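Local coordinates for surface presentation of antigens protein SpaS (Shigella flexneri, PDB 2VT1) that is an export protein of the type III secretion system, required for secretion of the Ipa proteins and for invasion, represented by its cytoplasmic domain, at residues T2-I8 with I20-N26; D46-K52 with E70-L74. All coordinates share one frame; numbering follows the deposited sequence.

Interaction 1: residues T2-I8 with I20-N26; sequences THIAIGI and ISLIETN
Ile6 folds its CG1 branch back beside its own backbone N (chi1 -41°, chi2 -80°), and this bend swings CD1 across to Ile23, whose CG2 it meets at 3.6 Å; the two side chains lie alongside each other, pointing the same way. The CG2 branch of Ile6 goes to the other neighbour and touches Ile20 CG2 at 3.8 Å, so one isoleucine serves two partners. Ile8 adds its CD1 to the CG1 of Ile20. These residues belong to an antiparallel hairpin, strands 4-9 and 19-25, and the beta-branched residues on this face suit a continuous apolar surface; Tyr54 of helix 47-56 packs against Ile4, Ile23 and Thr25.

On the other face Ala5, small enough to lie beneath helix 26-38, touches Ala29. Its backbone forms a reciprocal pair with Glu24: Ala5 N to Glu24 O at 2.9 Å and Glu24 N to Ala5 O at 3.0 Å. Farther along, Gly7 N donates to Leu22 O at 3.0 Å. Having no side chain, Gly7 lets Ser21 OG come within 3.2 Å of Gly7 C and Leu22 CG within 3.9 Å of Gly7 CA; Ser21 OG is hydrogen-bonded to a polar side chain of another protein's chain. Inward-facing N-H and C=O groups thus pair across the hairpin and a strand of that chain pairs the outer edge at 6-8, while the isoleucine side chains contribute mainly apolar contact.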
loop_
_atom_site.group_PDB
_atom_site.type_symbol
_atom_site.label_atom_id
_atom_site.label_comp_id
_atom_site.label_asym_id
_atom_site.label_seq_id
_atom_site.Cartn_x
_atom_site.Cartn_y
_atom_site.Cartn_z
ATOM N N THR B 2 -1.471 8.532 13.441
ATOM C CA THR B 2 -2.120 9.659 12.777
ATOM C C THR B 2 -2.164 9.455 11.250
ATOM O O THR B 2 -3.225 9.599 10.641
ATOM C CB THR B 2 -1.453 11.013 13.124
ATOM O OG1 THR B 2 -1.058 11.014 14.500
ATOM C CG2 THR B 2 -2.425 12.172 12.877
ATOM N N HIS B 3 -1.030 9.130 10.630
ATOM C CA HIS B 3 -1.019 8.880 9.189
ATOM C C HIS B 3 -0.386 7.543 8.871
ATOM O O HIS B 3 0.645 7.185 9.442
ATOM C CB HIS B 3 -0.302 9.992 8.437
ATOM C CG HIS B 3 -0.953 11.324 8.592
ATOM N ND1 HIS B 3 -0.412 12.330 9.361
ATOM C CD2 HIS B 3 -2.119 11.805 8.103
ATOM C CE1 HIS B 3 -1.215 13.377 9.334
ATOM N NE2 HIS B 3 -2.252 13.088 8.569
ATOM N N ILE B 4 -1.039 6.814 7.970
ATOM C CA ILE B 4 -0.622 5.466 7.570
ATOM C C ILE B 4 -0.554 5.355 6.025
ATOM O O ILE B 4 -1.401 5.881 5.308
ATOM C CB ILE B 4 -1.601 4.390 8.107
ATOM C CG1 ILE B 4 -1.603 4.348 9.637
ATOM C CG2 ILE B 4 -1.244 3.023 7.555
ATOM C CD1 ILE B 4 -2.798 3.623 10.222
ATOM N N ALA B 5 0.475 4.684 5.524
ATOM C CA ALA B 5 0.573 4.372 4.104
ATOM C C ALA B 5 0.948 2.901 3.970
ATOM O O ALA B 5 1.935 2.461 4.547
ATOM C CB ALA B 5 1.617 5.248 3.439
ATOM N N ILE B 6 0.141 2.142 3.236
ATOM C CA ILE B 6 0.440 0.728 2.976
ATOM C C ILE B 6 0.487 0.536 1.464
ATOM O O ILE B 6 -0.484 0.814 0.726
ATOM C CB ILE B 6 -0.609 -0.257 3.601
ATOM C CG1 ILE B 6 -1.049 0.175 5.015
ATOM C CG2 ILE B 6 -0.086 -1.713 3.560
ATOM C CD1 ILE B 6 -0.109 -0.175 6.192
ATOM N N GLY B 7 1.642 0.090 1.001
ATOM C CA GLY B 7 1.842 -0.182 -0.388
ATOM C C GLY B 7 1.341 -1.580 -0.673
ATOM O O GLY B 7 1.542 -2.483 0.134
ATOM N N ILE B 8 0.683 -1.750 -1.813
ATOM C CA ILE B 8 0.131 -3.048 -2.204
ATOM C C ILE B 8 0.561 -3.453 -3.612
ATOM O O ILE B 8 0.381 -2.725 -4.586
ATOM C CB ILE B 8 -1.404 -3.077 -2.126
ATOM C CG1 ILE B 8 -1.889 -2.681 -0.738
ATOM C CG2 ILE B 8 -1.922 -4.462 -2.476
ATOM C CD1 ILE B 8 -1.670 -3.711 0.304
ATOM N N ILE B 20 2.144 -6.805 0.743
ATOM C CA ILE B 20 2.472 -5.497 1.324
ATOM C C ILE B 20 3.939 -5.128 1.080
ATOM O O ILE B 20 4.835 -5.772 1.615
ATOM C CB ILE B 20 2.197 -5.465 2.847
ATOM C CG1 ILE B 20 0.688 -5.582 3.118
ATOM C CG2 ILE B 20 2.809 -4.175 3.471
ATOM C CD1 ILE B 20 0.325 -5.873 4.562
ATOM N N SER B 21 4.153 -4.085 0.280
ATOM C CA SER B 21 5.482 -3.614 -0.131
ATOM C C SER B 21 6.065 -2.490 0.740
ATOM O O SER B 21 7.248 -2.170 0.644
ATOM C CB SER B 21 5.403 -3.087 -1.556
ATOM O OG SER B 21 4.361 -2.129 -1.680
ATOM N N LEU B 22 5.234 -1.867 1.561
ATOM C CA LEU B 22 5.710 -0.812 2.434
ATOM C C LEU B 22 4.660 -0.520 3.490
ATOM O O LEU B 22 3.461 -0.665 3.264
ATOM C CB LEU B 22 6.101 0.449 1.625
ATOM C CG LEU B 22 5.058 1.430 1.061
ATOM C CD1 LEU B 22 4.650 2.464 2.096
ATOM C CD2 LEU B 22 5.608 2.133 -0.154
ATOM N N ILE B 23 5.135 -0.163 4.664
ATOM C CA ILE B 23 4.279 0.358 5.706
ATOM C C ILE B 23 4.996 1.532 6.338
ATOM O O ILE B 23 6.046 1.360 6.951
ATOM C CB ILE B 23 3.988 -0.661 6.813
ATOM C CG1 ILE B 23 3.349 -1.937 6.238
ATOM C CG2 ILE B 23 3.075 -0.025 7.867
ATOM C CD1 ILE B 23 2.862 -2.927 7.299
ATOM N N GLU B 24 4.431 2.722 6.181
ATOM C CA GLU B 24 4.996 3.911 6.815
ATOM C C GLU B 24 3.889 4.646 7.573
ATOM O O GLU B 24 2.708 4.433 7.313
ATOM C CB GLU B 24 5.647 4.836 5.781
ATOM C CG GLU B 24 6.730 4.182 4.938
ATOM C CD GLU B 24 7.975 3.797 5.728
ATOM O OE1 GLU B 24 8.290 4.468 6.736
ATOM O OE2 GLU B 24 8.660 2.834 5.324
ATOM N N THR B 25 4.281 5.480 8.532
ATOM C CA THR B 25 3.339 6.202 9.353
ATOM C C THR B 25 3.748 7.671 9.455
ATOM O O THR B 25 4.896 8.037 9.195
ATOM C CB THR B 25 3.271 5.614 10.811
ATOM O OG1 THR B 25 4.544 5.770 11.463
ATOM C CG2 THR B 25 2.896 4.138 10.803
ATOM N N ASN B 26 2.786 8.507 9.833
ATOM C CA ASN B 26 3.013 9.925 10.098
ATOM C C ASN B 26 3.701 10.685 8.970
ATOM O O ASN B 26 3.216 10.682 7.854
ATOM C CB ASN B 26 3.739 10.082 11.432
ATOM C CG ASN B 26 2.872 9.657 12.601
ATOM O OD1 ASN B 26 1.652 9.850 12.568
ATOM N ND2 ASN B 26 3.487 9.056 13.625
#

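Interaction 2: residues D46-K52 with E70-L74; sequences DVKLARK and EVLRL
Leu49 drives a knob-into-hole contact between helices 47-56 and 68-80, its side chain lodging among Glu70, Val71, Arg73 and Leu74. The short helical segments are inclined at 128°, with axes 11.4 Å apart, so long side chains must bridge the gap. In Leu49 the anti chi1 (180°) directs CG across to the other helix: CD1 lies 3.7 Å from Glu70 CD and also reaches Val71 CG2, while CD2 meets Leu74 CD1 tip to tip at 3.9 Å. A branched apolar residue fits here because its two methyls can fill different parts of the hole.

Away from this buried knob the contact becomes polar and more exposed. Lys52 and Glu70 approach from opposite directions and form a salt bridge, Lys52 NZ donating at 2.9 Å to the syn lone pair of Glu70 OE1. The extended glutamate also slides past Leu49, lending its aliphatic CG to the apolar packing. Asp46 does two jobs. As N-cap of helix 47-56 it accepts a weak bond from Leu49 N through OD1, leaving OD2 for a salt bridge with exposed Arg73. The guanidinium and carboxylate planes stand 82° apart, and Arg73 NH1 also donates to Glu70 O at 2.8 Å, which helps fix the group's rotation. Both terminal nitrogens donate end-on to one oxygen: Asp46 OD2 lies 2.8 Å from Arg73 NH2 and 3.1 Å from Arg73 NH1.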
loop_
_atom_site.group_PDB
_atom_site.type_symbol
_atom_site.label_atom_id
_atom_site.label_comp_id
_atom_site.label_asym_id
_atom_site.label_seq_id
_atom_site.Cartn_x
_atom_site.Cartn_y
_atom_site.Cartn_z
ATOM N N ASP B 46 -8.874 4.405 2.592
ATOM C CA ASP B 46 -9.742 3.455 3.267
ATOM C C ASP B 46 -9.243 3.331 4.698
ATOM O O ASP B 46 -8.320 2.583 5.004
ATOM C CB ASP B 46 -9.731 2.105 2.557
ATOM C CG ASP B 46 -10.701 1.113 3.158
ATOM O OD1 ASP B 46 -11.111 1.274 4.325
ATOM O OD2 ASP B 46 -11.037 0.146 2.450
ATOM N N VAL B 47 -9.863 4.101 5.569
ATOM C CA VAL B 47 -9.319 4.356 6.882
ATOM C C VAL B 47 -9.311 3.117 7.762
ATOM O O VAL B 47 -8.386 2.911 8.536
ATOM C CB VAL B 47 -10.119 5.458 7.575
ATOM C CG1 VAL B 47 -9.586 5.665 8.964
ATOM C CG2 VAL B 47 -10.034 6.734 6.775
ATOM N N LYS B 48 -10.336 2.288 7.643
ATOM C CA LYS B 48 -10.427 1.106 8.482
ATOM C C LYS B 48 -9.460 0.030 8.017
ATOM O O LYS B 48 -8.882 -0.667 8.836
ATOM C CB LYS B 48 -11.855 0.566 8.514
ATOM C CG LYS B 48 -12.752 1.225 9.590
ATOM N N LEU B 49 -9.263 -0.090 6.710
ATOM C CA LEU B 49 -8.330 -1.091 6.181
ATOM C C LEU B 49 -6.885 -0.698 6.465
ATOM O O LEU B 49 -6.081 -1.528 6.846
ATOM C CB LEU B 49 -8.534 -1.294 4.686
ATOM C CG LEU B 49 -7.610 -2.320 4.025
ATOM C CD1 LEU B 49 -7.809 -3.690 4.634
ATOM C CD2 LEU B 49 -7.823 -2.345 2.500
ATOM N N ALA B 50 -6.558 0.572 6.277
ATOM C CA ALA B 50 -5.229 1.071 6.577
ATOM C C ALA B 50 -4.815 0.709 8.015
ATOM O O ALA B 50 -3.740 0.147 8.245
ATOM C CB ALA B 50 -5.193 2.564 6.356
ATOM N N ARG B 51 -5.686 1.010 8.971
ATOM C CA ARG B 51 -5.484 0.680 10.382
ATOM C C ARG B 51 -5.307 -0.804 10.656
ATOM O O ARG B 51 -4.421 -1.225 11.397
ATOM C CB ARG B 51 -6.697 1.137 11.187
ATOM C CG ARG B 51 -6.637 2.538 11.784
ATOM C CD ARG B 51 -7.639 2.630 12.961
ATOM N NE ARG B 51 -8.219 3.963 13.146
ATOM C CZ ARG B 51 -9.433 4.335 12.723
ATOM N NH1 ARG B 51 -9.874 5.576 12.939
ATOM N NH2 ARG B 51 -10.217 3.473 12.080
ATOM N N LYS B 52 -6.220 -1.585 10.096
ATOM C CA LYS B 52 -6.212 -3.028 10.203
ATOM C C LYS B 52 -4.859 -3.604 9.820
ATOM O O LYS B 52 -4.254 -4.374 10.568
ATOM C CB LYS B 52 -7.259 -3.543 9.229
ATOM C CG LYS B 52 -8.060 -4.717 9.642
ATOM C CD LYS B 52 -9.485 -4.520 9.078
ATOM C CE LYS B 52 -10.187 -5.822 8.775
ATOM N NZ LYS B 52 -11.650 -5.588 8.561
ATOM N N GLU B 70 -10.860 -7.992 1.279
ATOM C CA GLU B 70 -11.028 -6.562 1.557
ATOM C C GLU B 70 -9.976 -5.747 0.814
ATOM O O GLU B 70 -10.231 -4.609 0.425
ATOM C CB GLU B 70 -10.936 -6.292 3.062
ATOM C CG GLU B 70 -11.245 -4.852 3.448
ATOM C CD GLU B 70 -11.336 -4.637 4.953
ATOM O OE1 GLU B 70 -11.174 -5.618 5.718
ATOM O OE2 GLU B 70 -11.573 -3.478 5.366
ATOM N N VAL B 71 -8.790 -6.333 0.621
ATOM C CA VAL B 71 -7.715 -5.653 -0.095
ATOM C C VAL B 71 -7.907 -5.819 -1.591
ATOM O O VAL B 71 -7.770 -4.885 -2.358
ATOM C CB VAL B 71 -6.322 -6.178 0.325
ATOM C CG1 VAL B 71 -5.250 -5.583 -0.562
ATOM C CG2 VAL B 71 -6.043 -5.824 1.788
ATOM N N LEU B 72 -8.255 -7.031 -1.993
ATOM C CA LEU B 72 -8.435 -7.361 -3.381
ATOM C C LEU B 72 -9.580 -6.562 -4.027
ATOM O O LEU B 72 -9.538 -6.262 -5.216
ATOM C CB LEU B 72 -8.686 -8.863 -3.508
ATOM C CG LEU B 72 -8.589 -9.445 -4.906
ATOM C CD1 LEU B 72 -7.289 -9.017 -5.577
ATOM C CD2 LEU B 72 -8.680 -10.965 -4.800
ATOM N N ARG B 73 -10.592 -6.204 -3.253
ATOM C CA ARG B 73 -11.667 -5.373 -3.782
ATOM C C ARG B 73 -11.169 -4.026 -4.372
ATOM O O ARG B 73 -11.723 -3.531 -5.361
ATOM C CB ARG B 73 -12.748 -5.155 -2.710
ATOM C CG ARG B 73 -12.703 -3.821 -2.026
ATOM C CD ARG B 73 -13.588 -3.826 -0.799
ATOM N NE ARG B 73 -13.820 -2.484 -0.279
ATOM C CZ ARG B 73 -12.978 -1.836 0.512
ATOM N NH1 ARG B 73 -11.836 -2.396 0.903
ATOM N NH2 ARG B 73 -13.291 -0.626 0.924
ATOM N N LEU B 74 -10.118 -3.448 -3.784
ATOM C CA LEU B 74 -9.547 -2.206 -4.303
ATOM C C LEU B 74 -8.865 -2.411 -5.642
ATOM O O LEU B 74 -9.033 -1.620 -6.557
ATOM C CB LEU B 74 -8.550 -1.592 -3.310
ATOM C CG LEU B 74 -9.097 -1.302 -1.916
ATOM C CD1 LEU B 74 -7.999 -0.707 -1.041
ATOM C CD2 LEU B 74 -10.288 -0.352 -1.993
#

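How the interactions relate
Interaction 1 sets up the hairpin of the cytoplasmic domain, and interaction 2 joins two of the helices that pack against it; no segment is common to both. They meet on the isoleucine face of the sheet, where Ile4 CD1 lies 4.0 Å from Arg51 CA and Ile8 CG2 lies 4.0 Å from Val71 CG1. More of the residues in interaction 1 are buried, and repeated main-chain bonds hold it together. Interaction 2 has a small apolar centre of Leu49 and Val71, flanked by salt bridges between partly or fully exposed residues. Another protein chain borders both: its strand pairs with 6-8, while Asp46 shares backbone bonds with it.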